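Local coordinates for catalase-3 (Neurospora crassa, PDB 4AJ9), which uses a heme cofactor to break hydrogen peroxide down into oxygen and water, at residues Ala169-Asp174 against Arg465-His470; Glu456-Ile461 against Phe674-Asp679; Trp241-Val246 against Tyr621-Pro626; Ser185-Leu190 against Asp440-Pro445. All coordinates share one frame; numbering follows the deposited sequence.

Interaction 1. Residues Ala169-Asp174 against Arg465-His470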
loop_
_atom_site.group_PDB
_atom_site.type_symbol
_atom_site.label_atom_id
_atom_site.label_comp_id
_atom_site.label_asym_id
_atom_site.label_seq_id
_atom_site.Cartn_x
_atom_site.Cartn_y
_atom_site.Cartn_z
ATOM N N ALA C 169 23.721 -4.687 12.272
ATOM C CA ALA C 169 24.736 -4.936 11.247
ATOM C C ALA C 169 25.884 -5.788 11.780
ATOM O O ALA C 169 27.049 -5.423 11.640
ATOM C CB ALA C 169 25.284 -3.609 10.725
ATOM N N ALA C 170 25.567 -6.918 12.392
ATOM C CA ALA C 170 26.624 -7.729 12.980
ATOM C C ALA C 170 26.238 -9.194 13.123
ATOM O O ALA C 170 25.112 -9.522 13.482
ATOM C CB ALA C 170 27.013 -7.157 14.322
ATOM N N THR C 171 27.186 -10.074 12.830
ATOM C CA THR C 171 26.992 -11.498 13.061
ATOM C C THR C 171 27.457 -11.883 14.459
ATOM O O THR C 171 27.318 -13.029 14.878
ATOM C CB THR C 171 27.739 -12.335 12.025
ATOM O OG1 THR C 171 29.084 -11.850 11.897
ATOM C CG2 THR C 171 27.044 -12.252 10.668
ATOM N N ALA C 172 27.989 -10.911 15.193
ATOM C CA ALA C 172 28.575 -11.178 16.513
ATOM C C ALA C 172 27.530 -11.283 17.612
ATOM O O ALA C 172 27.494 -10.460 18.521
ATOM C CB ALA C 172 29.618 -10.096 16.867
ATOM N N HIS C 173 26.668 -12.289 17.523
ATOM C CA HIS C 173 25.701 -12.548 18.584
ATOM C C HIS C 173 25.219 -13.987 18.547
ATOM O O HIS C 173 25.385 -14.678 17.544
ATOM C CB HIS C 173 24.510 -11.589 18.514
ATOM C CG HIS C 173 23.844 -11.544 17.174
ATOM N ND1 HIS C 173 22.577 -12.045 16.956
ATOM C CD2 HIS C 173 24.258 -11.035 15.987
ATOM C CE1 HIS C 173 22.242 -11.853 15.690
ATOM N NE2 HIS C 173 23.245 -11.246 15.080
ATOM N N ASP C 174 24.602 -14.417 19.643
ATOM C CA ASP C 174 24.228 -15.813 19.841
ATOM C C ASP C 174 23.507 -16.461 18.664
ATOM O O ASP C 174 23.891 -17.544 18.217
ATOM C CB ASP C 174 23.373 -15.967 21.104
ATOM C CG ASP C 174 24.183 -15.811 22.373
ATOM O OD1 ASP C 174 24.960 -14.837 22.474
ATOM O OD2 ASP C 174 24.069 -16.683 23.254
ATOM N N ARG C 465 37.500 -15.345 16.764
ATOM C CA ARG C 465 37.683 -15.123 18.203
ATOM C C ARG C 465 36.855 -13.933 18.691
ATOM O O ARG C 465 36.174 -14.010 19.714
ATOM C CB ARG C 465 39.162 -14.856 18.536
ATOM C CG ARG C 465 40.073 -16.073 18.459
ATOM C CD ARG C 465 41.555 -15.643 18.568
ATOM N NE ARG C 465 42.455 -16.763 18.838
ATOM C CZ ARG C 465 43.784 -16.699 18.764
ATOM N NH1 ARG C 465 44.390 -15.573 18.395
ATOM N NH2 ARG C 465 44.513 -17.773 19.047
ATOM N N PHE C 466 36.936 -12.820 17.971
ATOM C CA PHE C 466 36.201 -11.622 18.382
ATOM C C PHE C 466 34.699 -11.933 18.440
ATOM O O PHE C 466 34.057 -11.760 19.479
ATOM C CB PHE C 466 36.497 -10.457 17.426
ATOM C CG PHE C 466 35.595 -9.260 17.616
ATOM C CD1 PHE C 466 34.384 -9.180 16.946
ATOM C CD2 PHE C 466 35.970 -8.209 18.453
ATOM C CE1 PHE C 466 33.542 -8.082 17.111
ATOM C CE2 PHE C 466 35.135 -7.100 18.626
ATOM C CZ PHE C 466 33.918 -7.035 17.949
ATOM N N GLU C 467 34.161 -12.419 17.322
ATOM C CA GLU C 467 32.730 -12.715 17.186
ATOM C C GLU C 467 32.206 -13.749 18.173
ATOM O O GLU C 467 31.196 -13.525 18.838
ATOM C CB GLU C 467 32.412 -13.166 15.754
ATOM C CG GLU C 467 32.726 -12.102 14.704
ATOM C CD GLU C 467 31.515 -11.694 13.890
ATOM O OE1 GLU C 467 30.495 -12.420 13.921
ATOM O OE2 GLU C 467 31.585 -10.645 13.211
ATOM N N ALA C 468 32.878 -14.892 18.252
ATOM C CA ALA C 468 32.407 -15.990 19.077
ATOM C C ALA C 468 32.430 -15.650 20.573
ATOM O O ALA C 468 31.628 -16.169 21.351
ATOM C CB ALA C 468 33.227 -17.250 18.792
ATOM N N SER C 469 33.348 -14.776 20.961
ATOM C CA SER C 469 33.452 -14.338 22.342
ATOM C C SER C 469 32.257 -13.474 22.746
ATOM O O SER C 469 32.073 -13.191 23.929
ATOM C CB SER C 469 34.766 -13.590 22.584
ATOM O OG SER C 469 34.662 -12.231 22.206
ATOM N N HIS C 470 31.440 -13.071 21.769
ATOM C CA HIS C 470 30.197 -12.350 22.068
ATOM C C HIS C 470 29.038 -13.294 22.370
ATOM O O HIS C 470 27.989 -12.859 22.853
ATOM C CB HIS C 470 29.794 -11.424 20.915
ATOM C CG HIS C 470 30.654 -10.206 20.785
ATOM N ND1 HIS C 470 31.892 -10.232 20.184
ATOM C CD2 HIS C 470 30.452 -8.926 21.178
ATOM C CE1 HIS C 470 32.418 -9.020 20.208
ATOM N NE2 HIS C 470 31.566 -8.210 20.808
HETATM O O HOH W 1 29.795 -8.898 13.382
HETATM O O HOH W 2 25.202 -12.087 21.729
#

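Interaction 2. Residues Glu456-Ile461 against Phe674-Asp679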
loop_
_atom_site.group_PDB
_atom_site.type_symbol
_atom_site.label_atom_id
_atom_site.label_comp_id
_atom_site.label_asym_id
_atom_site.label_seq_id
_atom_site.Cartn_x
_atom_site.Cartn_y
_atom_site.Cartn_z
ATOM N N GLU C 456 47.055 -13.427 7.078
ATOM C CA GLU C 456 45.693 -13.434 6.561
ATOM C C GLU C 456 44.868 -14.502 7.272
ATOM O O GLU C 456 43.721 -14.263 7.652
ATOM C CB GLU C 456 45.718 -13.694 5.061
ATOM C CG GLU C 456 44.503 -13.206 4.327
ATOM C CD GLU C 456 44.714 -13.162 2.828
ATOM O OE1 GLU C 456 45.625 -13.868 2.326
ATOM O OE2 GLU C 456 43.968 -12.419 2.159
ATOM N N GLN C 457 45.459 -15.680 7.460
ATOM C CA GLN C 457 44.817 -16.740 8.241
ATOM C C GLN C 457 44.597 -16.262 9.669
ATOM O O GLN C 457 43.586 -16.580 10.305
ATOM C CB GLN C 457 45.678 -18.008 8.243
ATOM C CG GLN C 457 45.769 -18.719 6.899
ATOM C CD GLN C 457 46.635 -19.971 6.976
ATOM O OE1 GLN C 457 47.523 -20.057 7.818
ATOM N NE2 GLN C 457 46.367 -20.952 6.111
ATOM N N GLN C 458 45.545 -15.484 10.175
ATOM C CA GLN C 458 45.428 -14.988 11.539
ATOM C C GLN C 458 44.240 -14.028 11.655
ATOM O O GLN C 458 43.538 -14.032 12.659
ATOM C CB GLN C 458 46.726 -14.317 12.004
ATOM C CG GLN C 458 46.730 -13.951 13.491
ATOM C CD GLN C 458 46.704 -15.158 14.401
ATOM O OE1 GLN C 458 47.656 -15.941 14.443
ATOM N NE2 GLN C 458 45.622 -15.309 15.151
ATOM N N PHE C 459 44.012 -13.219 10.620
ATOM C CA PHE C 459 42.885 -12.287 10.619
ATOM C C PHE C 459 41.561 -13.039 10.720
ATOM O O PHE C 459 40.663 -12.640 11.465
ATOM C CB PHE C 459 42.894 -11.409 9.370
ATOM C CG PHE C 459 43.958 -10.346 9.376
ATOM C CD1 PHE C 459 44.421 -9.820 10.563
ATOM C CD2 PHE C 459 44.482 -9.864 8.188
ATOM C CE1 PHE C 459 45.387 -8.834 10.565
ATOM C CE2 PHE C 459 45.450 -8.886 8.186
ATOM C CZ PHE C 459 45.897 -8.369 9.379
ATOM N N VAL C 460 41.443 -14.122 9.953
ATOM C CA VAL C 460 40.254 -14.971 10.003
ATOM C C VAL C 460 40.042 -15.521 11.412
ATOM O O VAL C 460 38.949 -15.420 11.979
ATOM C CB VAL C 460 40.351 -16.144 9.001
ATOM C CG1 VAL C 460 39.265 -17.180 9.272
ATOM C CG2 VAL C 460 40.309 -15.639 7.533
ATOM N N ILE C 461 41.093 -16.090 11.995
ATOM C CA ILE C 461 40.994 -16.657 13.336
ATOM C C ILE C 461 40.619 -15.595 14.378
ATOM O O ILE C 461 39.789 -15.829 15.258
ATOM C CB ILE C 461 42.323 -17.342 13.734
ATOM C CG1 ILE C 461 42.377 -18.752 13.144
ATOM C CG2 ILE C 461 42.467 -17.407 15.253
ATOM C CD1 ILE C 461 43.777 -19.318 13.057
ATOM N N PHE C 674 51.479 -7.309 12.736
ATOM C CA PHE C 674 50.434 -8.088 13.385
ATOM C C PHE C 674 50.939 -9.414 13.926
ATOM O O PHE C 674 51.445 -10.246 13.176
ATOM C CB PHE C 674 49.277 -8.312 12.413
ATOM C CG PHE C 674 48.681 -7.036 11.920
ATOM C CD1 PHE C 674 49.220 -6.391 10.822
ATOM C CD2 PHE C 674 47.621 -6.444 12.592
ATOM C CE1 PHE C 674 48.692 -5.198 10.373
ATOM C CE2 PHE C 674 47.093 -5.244 12.145
ATOM C CZ PHE C 674 47.629 -4.627 11.038
ATOM N N ALA C 675 50.793 -9.595 15.235
ATOM C CA ALA C 675 51.224 -10.815 15.912
ATOM C C ALA C 675 50.445 -12.044 15.439
ATOM O O ALA C 675 49.219 -12.014 15.337
ATOM C CB ALA C 675 51.072 -10.655 17.425
ATOM N N VAL C 676 51.166 -13.125 15.169
ATOM C CA VAL C 676 50.558 -14.410 14.846
ATOM C C VAL C 676 50.678 -15.327 16.058
ATOM O O VAL C 676 51.617 -15.188 16.840
ATOM C CB VAL C 676 51.236 -15.072 13.635
ATOM C CG1 VAL C 676 50.713 -16.483 13.444
ATOM C CG2 VAL C 676 50.998 -14.250 12.386
ATOM N N ASP C 677 49.723 -16.243 16.224
ATOM C CA ASP C 677 49.715 -17.138 17.374
ATOM C C ASP C 677 51.055 -17.847 17.478
ATOM O O ASP C 677 51.551 -18.371 16.486
ATOM C CB ASP C 677 48.586 -18.160 17.252
ATOM C CG ASP C 677 47.224 -17.531 17.403
ATOM O OD1 ASP C 677 47.076 -16.668 18.293
ATOM O OD2 ASP C 677 46.307 -17.880 16.621
ATOM N N GLY C 678 51.632 -17.855 18.678
ATOM C CA GLY C 678 52.930 -18.467 18.901
ATOM C C GLY C 678 54.049 -17.451 19.055
ATOM O O GLY C 678 55.094 -17.753 19.636
ATOM N N ASP C 679 53.827 -16.241 18.548
ATOM C CA ASP C 679 54.854 -15.200 18.561
ATOM C C ASP C 679 55.320 -14.798 19.955
ATOM O O ASP C 679 56.491 -14.473 20.146
ATOM C CB ASP C 679 54.382 -13.949 17.813
ATOM C CG ASP C 679 54.446 -14.112 16.307
ATOM O OD1 ASP C 679 55.035 -15.114 15.835
ATOM O OD2 ASP C 679 53.905 -13.237 15.598
#

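Interaction 3. Residues Trp241-Val246 against Tyr621-Pro626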
loop_
_atom_site.group_PDB
_atom_site.type_symbol
_atom_site.label_atom_id
_atom_site.label_comp_id
_atom_site.label_asym_id
_atom_site.label_seq_id
_atom_site.Cartn_x
_atom_site.Cartn_y
_atom_site.Cartn_z
ATOM N N TRP C 241 40.134 -5.270 11.402
ATOM C CA TRP C 241 38.900 -5.140 12.180
ATOM C C TRP C 241 38.896 -3.934 13.130
ATOM O O TRP C 241 37.937 -3.149 13.155
ATOM C CB TRP C 241 38.578 -6.433 12.936
ATOM C CG TRP C 241 37.330 -6.326 13.762
ATOM C CD1 TRP C 241 37.222 -6.509 15.112
ATOM C CD2 TRP C 241 36.020 -5.967 13.299
ATOM N NE1 TRP C 241 35.920 -6.301 15.515
ATOM C CE2 TRP C 241 35.165 -5.966 14.422
ATOM C CE3 TRP C 241 35.487 -5.649 12.045
ATOM C CZ2 TRP C 241 33.802 -5.676 14.327
ATOM C CZ3 TRP C 241 34.133 -5.344 11.951
ATOM C CH2 TRP C 241 33.306 -5.362 13.087
ATOM N N GLU C 242 39.975 -3.779 13.893
ATOM C CA GLU C 242 40.087 -2.673 14.841
ATOM C C GLU C 242 39.971 -1.307 14.158
ATOM O O GLU C 242 39.548 -0.345 14.778
ATOM C CB GLU C 242 41.385 -2.772 15.671
ATOM C CG GLU C 242 42.667 -2.928 14.870
ATOM C CD GLU C 242 43.029 -4.380 14.570
ATOM O OE1 GLU C 242 42.121 -5.241 14.515
ATOM O OE2 GLU C 242 44.235 -4.657 14.378
ATOM N N GLU C 243 40.354 -1.240 12.886
ATOM C CA GLU C 243 40.227 -0.038 12.068
ATOM C C GLU C 243 38.782 0.154 11.621
ATOM O O GLU C 243 38.203 1.235 11.766
ATOM C CB GLU C 243 41.099 -0.199 10.825
ATOM C CG GLU C 243 41.054 0.931 9.809
ATOM C CD GLU C 243 41.952 0.640 8.618
ATOM O OE1 GLU C 243 42.265 -0.555 8.391
ATOM O OE2 GLU C 243 42.366 1.596 7.924
ATOM N N ALA C 244 38.218 -0.905 11.048
ATOM C CA ALA C 244 36.841 -0.888 10.547
ATOM C C ALA C 244 35.844 -0.449 11.614
ATOM O O ALA C 244 34.854 0.218 11.308
ATOM C CB ALA C 244 36.456 -2.260 9.996
ATOM N N GLN C 245 36.117 -0.802 12.866
ATOM C CA GLN C 245 35.226 -0.444 13.969
ATOM C C GLN C 245 35.219 1.052 14.257
ATOM O O GLN C 245 34.163 1.645 14.433
ATOM C CB GLN C 245 35.605 -1.193 15.235
ATOM C CG GLN C 245 35.273 -2.661 15.215
ATOM C CD GLN C 245 35.280 -3.226 16.606
ATOM O OE1 GLN C 245 36.310 -3.231 17.271
ATOM N NE2 GLN C 245 34.118 -3.665 17.076
ATOM N N VAL C 246 36.398 1.654 14.327
ATOM C CA VAL C 246 36.486 3.092 14.551
ATOM C C VAL C 246 35.886 3.831 13.362
ATOM O O VAL C 246 35.181 4.832 13.517
ATOM C CB VAL C 246 37.943 3.530 14.780
ATOM C CG1 VAL C 246 38.051 5.044 14.773
ATOM C CG2 VAL C 246 38.470 2.933 16.096
ATOM N N TYR C 621 49.829 3.697 12.180
ATOM C CA TYR C 621 50.866 2.682 12.342
ATOM C C TYR C 621 50.296 1.325 12.742
ATOM O O TYR C 621 50.620 0.313 12.124
ATOM C CB TYR C 621 51.934 3.109 13.340
ATOM C CG TYR C 621 52.945 2.014 13.601
ATOM C CD1 TYR C 621 54.054 1.839 12.768
ATOM C CD2 TYR C 621 52.788 1.148 14.667
ATOM C CE1 TYR C 621 54.977 0.825 13.008
ATOM C CE2 TYR C 621 53.696 0.138 14.909
ATOM C CZ TYR C 621 54.787 -0.020 14.084
ATOM O OH TYR C 621 55.673 -1.039 14.358
ATOM N N ARG C 622 49.453 1.295 13.772
ATOM C CA ARG C 622 48.933 0.023 14.264
ATOM C C ARG C 622 48.030 -0.707 13.272
ATOM O O ARG C 622 47.911 -1.925 13.316
ATOM C CB ARG C 622 48.184 0.216 15.579
ATOM C CG ARG C 622 48.858 -0.479 16.737
ATOM C CD ARG C 622 49.746 0.453 17.514
ATOM N NE ARG C 622 49.000 1.086 18.590
ATOM C CZ ARG C 622 49.400 1.157 19.857
ATOM N NH1 ARG C 622 50.554 0.625 20.241
ATOM N NH2 ARG C 622 48.624 1.759 20.746
ATOM N N TRP C 623 47.373 0.049 12.403
ATOM C CA TRP C 623 46.478 -0.517 11.408
ATOM C C TRP C 623 47.217 -0.902 10.126
ATOM O O TRP C 623 46.596 -1.239 9.112
ATOM C CB TRP C 623 45.357 0.481 11.119
ATOM C CG TRP C 623 44.505 0.729 12.333
ATOM C CD1 TRP C 623 44.414 -0.062 13.441
ATOM C CD2 TRP C 623 43.629 1.837 12.556
ATOM N NE1 TRP C 623 43.524 0.482 14.342
ATOM C CE2 TRP C 623 43.032 1.651 13.823
ATOM C CE3 TRP C 623 43.288 2.970 11.805
ATOM C CZ2 TRP C 623 42.112 2.558 14.358
ATOM C CZ3 TRP C 623 42.379 3.878 12.343
ATOM C CH2 TRP C 623 41.794 3.656 13.602
ATOM N N GLY C 624 48.547 -0.857 10.181
ATOM C CA GLY C 624 49.392 -1.335 9.097
ATOM C C GLY C 624 49.592 -0.415 7.899
ATOM O O GLY C 624 50.072 -0.859 6.854
ATOM N N LYS C 625 49.236 0.857 8.038
ATOM C CA LYS C 625 49.375 1.812 6.939
ATOM C C LYS C 625 50.826 2.253 6.747
ATOM O O LYS C 625 51.610 2.270 7.703
ATOM C CB LYS C 625 48.516 3.064 7.186
ATOM C CG LYS C 625 47.052 2.801 7.433
ATOM C CD LYS C 625 46.280 4.104 7.666
ATOM C CE LYS C 625 44.854 3.827 8.121
ATOM N NZ LYS C 625 44.118 3.056 7.067
ATOM N N PRO C 626 51.190 2.613 5.512
ATOM C CA PRO C 626 52.439 3.355 5.313
ATOM C C PRO C 626 52.380 4.630 6.142
ATOM O O PRO C 626 51.419 5.385 5.996
ATOM C CB PRO C 626 52.401 3.733 3.830
ATOM C CG PRO C 626 51.396 2.839 3.211
ATOM C CD PRO C 626 50.431 2.423 4.263
HETATM O O HOH W 3 46.072 -3.259 15.287
#

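Interaction 4. Residues Ser185-Leu190 against Asp440-Pro445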
loop_
_atom_site.group_PDB
_atom_site.type_symbol
_atom_site.label_atom_id
_atom_site.label_comp_id
_atom_site.label_asym_id
_atom_site.label_seq_id
_atom_site.Cartn_x
_atom_site.Cartn_y
_atom_site.Cartn_z
ATOM N N SER C 185 26.479 -25.952 6.324
ATOM C CA SER C 185 26.763 -25.487 4.975
ATOM C C SER C 185 27.246 -24.037 5.058
ATOM O O SER C 185 28.011 -23.581 4.215
ATOM C CB SER C 185 25.519 -25.587 4.089
ATOM O OG SER C 185 24.487 -24.759 4.590
ATOM N N ALA C 186 26.807 -23.332 6.103
ATOM C CA ALA C 186 27.096 -21.904 6.266
ATOM C C ALA C 186 28.569 -21.632 6.544
ATOM O O ALA C 186 29.026 -20.494 6.446
ATOM C CB ALA C 186 26.227 -21.309 7.396
ATOM N N LEU C 187 29.328 -22.673 6.870
ATOM C CA LEU C 187 30.700 -22.449 7.331
ATOM C C LEU C 187 31.601 -21.855 6.253
ATOM O O LEU C 187 32.568 -21.136 6.554
ATOM C CB LEU C 187 31.308 -23.734 7.894
ATOM C CG LEU C 187 30.628 -24.205 9.179
ATOM C CD1 LEU C 187 31.025 -25.637 9.492
ATOM C CD2 LEU C 187 30.944 -23.270 10.356
ATOM N N HIS C 188 31.293 -22.132 4.994
ATOM C CA HIS C 188 32.188 -21.676 3.936
ATOM C C HIS C 188 32.079 -20.169 3.788
ATOM O O HIS C 188 33.074 -19.448 3.911
ATOM C CB HIS C 188 31.936 -22.406 2.607
ATOM C CG HIS C 188 33.027 -22.208 1.592
ATOM N ND1 HIS C 188 32.961 -22.721 0.312
ATOM C CD2 HIS C 188 34.208 -21.546 1.670
ATOM C CE1 HIS C 188 34.050 -22.379 -0.354
ATOM N NE2 HIS C 188 34.823 -21.662 0.445
ATOM N N THR C 189 30.869 -19.681 3.545
ATOM C CA THR C 189 30.674 -18.247 3.429
ATOM C C THR C 189 31.124 -17.553 4.711
ATOM O O THR C 189 31.674 -16.457 4.666
ATOM C CB THR C 189 29.206 -17.891 3.091
ATOM O OG1 THR C 189 28.843 -18.521 1.861
ATOM C CG2 THR C 189 29.033 -16.376 2.929
ATOM N N LEU C 190 30.923 -18.204 5.855
ATOM C CA LEU C 190 31.359 -17.627 7.118
ATOM C C LEU C 190 32.867 -17.313 7.099
ATOM O O LEU C 190 33.282 -16.205 7.440
ATOM C CB LEU C 190 30.995 -18.549 8.286
ATOM C CG LEU C 190 31.389 -18.081 9.692
ATOM C CD1 LEU C 190 30.715 -16.749 10.077
ATOM C CD2 LEU C 190 31.069 -19.173 10.700
ATOM N N ASP C 440 28.959 -32.348 1.461
ATOM C CA ASP C 440 30.258 -31.971 2.032
ATOM C C ASP C 440 30.326 -30.487 2.393
ATOM O O ASP C 440 30.335 -29.633 1.515
ATOM C CB ASP C 440 31.394 -32.339 1.068
ATOM C CG ASP C 440 32.779 -32.034 1.632
ATOM O OD1 ASP C 440 32.942 -31.028 2.356
ATOM O OD2 ASP C 440 33.717 -32.803 1.337
ATOM N N HIS C 441 30.409 -30.189 3.688
ATOM C CA HIS C 441 30.337 -28.803 4.143
ATOM C C HIS C 441 31.654 -28.227 4.649
ATOM O O HIS C 441 31.699 -27.062 5.053
ATOM C CB HIS C 441 29.282 -28.673 5.244
ATOM C CG HIS C 441 27.952 -29.245 4.874
ATOM N ND1 HIS C 441 27.269 -28.860 3.739
ATOM C CD2 HIS C 441 27.174 -30.166 5.490
ATOM C CE1 HIS C 441 26.124 -29.518 3.673
ATOM N NE2 HIS C 441 26.043 -30.318 4.723
ATOM N N TYR C 442 32.725 -29.020 4.606
ATOM C CA TYR C 442 33.955 -28.668 5.302
ATOM C C TYR C 442 35.183 -28.593 4.407
ATOM O O TYR C 442 36.121 -27.842 4.681
ATOM C CB TYR C 442 34.193 -29.672 6.427
ATOM C CG TYR C 442 32.995 -29.839 7.334
ATOM C CD1 TYR C 442 32.755 -28.945 8.370
ATOM C CD2 TYR C 442 32.102 -30.892 7.159
ATOM C CE1 TYR C 442 31.660 -29.097 9.211
ATOM C CE2 TYR C 442 30.995 -31.046 7.991
ATOM C CZ TYR C 442 30.786 -30.149 9.015
ATOM O OH TYR C 442 29.702 -30.308 9.845
ATOM N N THR C 443 35.174 -29.369 3.329
ATOM C CA THR C 443 36.338 -29.445 2.454
ATOM C C THR C 443 36.716 -28.081 1.880
ATOM O O THR C 443 37.886 -27.692 1.916
ATOM C CB THR C 443 36.139 -30.490 1.333
ATOM O OG1 THR C 443 36.033 -31.796 1.916
ATOM C CG2 THR C 443 37.301 -30.459 0.361
ATOM N N GLN C 444 35.739 -27.331 1.374
ATOM C CA GLN C 444 36.097 -26.052 0.779
ATOM C C GLN C 444 36.424 -24.938 1.771
ATOM O O GLN C 444 37.299 -24.122 1.504
ATOM C CB GLN C 444 35.100 -25.621 -0.300
ATOM C CG GLN C 444 35.244 -26.470 -1.536
ATOM C CD GLN C 444 34.755 -25.779 -2.778
ATOM O OE1 GLN C 444 34.172 -24.686 -2.716
ATOM N NE2 GLN C 444 34.969 -26.415 -3.917
ATOM N N PRO C 445 35.729 -24.895 2.914
ATOM C CA PRO C 445 36.219 -23.949 3.920
ATOM C C PRO C 445 37.688 -24.213 4.225
ATOM O O PRO C 445 38.474 -23.269 4.316
ATOM C CB PRO C 445 35.347 -24.252 5.134
ATOM C CG PRO C 445 34.046 -24.697 4.539
ATOM C CD PRO C 445 34.433 -25.489 3.299
HETATM O O HOH W 4 30.188 -25.206 3.733
#

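Interaction 1. Residues Ala169-Asp174 against Arg465-His470
Thr171 and Glu467 form the polar centre of this contact. Thr171 OG1 donates to Glu467 OE1 at 2.5 Å, meeting it on the syn side, 18° out of the carboxylate plane. The Glu467 chain bends at chi2 (-121°), which turns the carboxylate to the threonine. Water 1 adds a second link. It accepts from Thr171 N at 2.9 Å and donates to Glu467 OE2 at 2.5 Å. Next to this, the methyl of Ala172 sits over one face of the His470 ring, with CB 4.2 Å from the ring centroid.

The second shell fixes these groups. Trp177 NE1 also bonds to Glu467 OE1. His470 ND1 donates to Phe466 O at 2.7 Å, while Ser469 OG reaches the same oxygen from its opposite face. The imidazole is thus tied back to the backbone of Phe466. Asp174 is held by the backbone N atoms of Thr472 and Asn473, and water 2 joins Asp174 N to His470 O. His173 is the N-cap of helix 174-182. The loop before that helix therefore docks on the C-terminal part of helix 454-468, joining the heme-binding catalase core to the helical region that packs beside it in heme catalases.

Interaction 2. Residues Glu456-Ile461 against Phe674-Asp679
Gln458 is the tight part of this contact. Its amide reaches from helix 454-468 to Asp677 and bonds it twice. Asp677 N donates to Gln458 OE1 at 2.7 Å and 163°, arriving from above the carbonyl plane. Gln458 NE2 donates to Asp677 OD2 at 3.0 Å; the acceptor lies in the amide plane, but the amide and carboxylate planes stand nearly perpendicular. A chi1 of -172° swings the Gln458 chain away from its own N, and the bend at chi2 then brings the buried amide to the tail. Val676 CG1 packs on Gln458 OE1 at 3.3 Å.

Arginines hold the same groups. Arg494 bonds both Asp677 OD2 and Gln458 OE1, and Arg465 forms a salt bridge with Asp677 OD1. The Asp677 carboxylate is probably kept ionised by these two charges.

Residues 674-679 lie in the chain's C-terminal tail, after helix 654-667 of the C-terminal part typical of long catalases, built on a parallel sheet. The tail meets a helix of the preceding helical region. The edge of the Phe459 ring points at the face of Phe674 in a T-shaped pair, with centroids 5.2 Å apart. Phe459 CZ lies over the centre of the Phe674 ring. Met604 and Pro606 of a second subunit pack on Ala675 and Asp677.

The other side is loose. Val676 to Asp679 make a type II beta turn, with Asp679 N bonded to Val676 O at 3.0 Å. Asp679 OD2 accepts from Val676 N at 2.8 Å. Gly678 and Asp679 are exposed and do not touch the helix.

Interaction 3. Residues Trp241-Val246 against Tyr621-Pro626
The indole of Trp623 lies flat against the backbone and aliphatic chain of an acidic residue, Glu243. Glu243 CA sits 3.7 Å above the centre of the Trp623 ring system. Glu243 CB makes a CH-pi contact with the five-membered ring, 3.9 Å from its centroid and 18° off the normal. Glu243 CG lies beside the CE3 rim of the six-membered ring, 3.6 Å from Trp623 CE3. With CG anti to the backbone N (chi1 177°) and the chain extended, the carboxylate passes beyond the indole to Lys625. Glu243 OE2 and Lys625 NZ form a salt bridge. The modelled separation is very short, and its exact length is doubtful. Glu243 OE1 has a second lysine, Lys669, which also bonds to Trp623 O. Two positive charges on one buried carboxylate would probably favour its ionised form.

Trp623 follows helix 612-622, whose end is a Schellman motif. Gly624, at positive phi, is the C-prime residue, and its N bonds to Tyr621 O at 3.1 Å. This turn belongs to the C-terminal domain of long catalases, and helix 241-250 to the catalase core.

Two other side chains meet the indole obliquely. Glu242 CG lies 3.6 Å from Trp623 NE1, and Val246 CB lies 4.0 Å from Trp623 CH2. Water 3 donates to Glu242 OE2 at 2.5 Å and to Arg622 O. On this side Glu242 packs on Pro609 of a second subunit.

Interaction 4. Residues Ser185-Leu190 against Asp440-Pro445
His188 lies over the Gln444-Pro445 peptide and can be followed outward from CB. His188 CB touches Pro445 CG at 3.7 Å. At the ring, CG meets Pro445 CD, which makes a CH-pi contact with one imidazole face. CD2 lies near Pro445 N and CA. ND1 passes Gln444 CB and is hydrogen-bonded to Thr294 O. His188 CE1 approaches Gln444 OE1 at 3.3 Å and Gln444 CB at 3.4 Å. At the far side, His188 NE2 lies 3.6 Å from Gln444 O. A trans chi1 (-166°) lays the ring across the start of helix 443-450. The Gln444 amide stands almost perpendicular to the ring, and its OE1 accepts from Phe296 N. Both polar ends are thus held by the loop around residues 294-296.

Two smaller contacts flank the histidine. Leu187 CD1 packs on Tyr442 CE1 at 3.5 Å. The face of His441 covers the backbone of Ser185, with His441 ND1 3.6 Å from Ser185 CA. Water 4 donates to Ser185 O at 2.8 Å and to His441 O at 2.7 Å, and so bridges the two backbones.

Asp440 shapes the second segment. Its OD1 accepts from Tyr442 N in an Asx turn and from Thr443 N, while OD2 takes Thr443 OG1. Tyr442 is the N-cap of the helix. The contact sets helix 187-193 and the residues leading into it against the start of helix 443-450. Helix 474-487 packs on Leu187, Tyr442 and Pro445, and helix 174-182 lies behind Ala186 and Leu190.

In the fold
Interactions 1 and 2 share helix 454-468: the first uses its C-terminal end, the second an earlier part. A salt bridge from Arg465 to Asp677 joins them. Interaction 3 ties the catalase core to the C-terminal domain and touches both, through Phe466 on Trp241 and through Phe674 on Arg622 and Trp623. These three also meet the second subunit. Interaction 4 touches no other chain. Interactions 3 and 4 are buried; 1 and 2 are partly buried. Their chemistry differs. Interactions 1 and 2 rely on direct side-chain hydrogen bonds, and 3 on a salt bridge beside an indole. Interaction 4 has apolar and ring contacts with one bridging water.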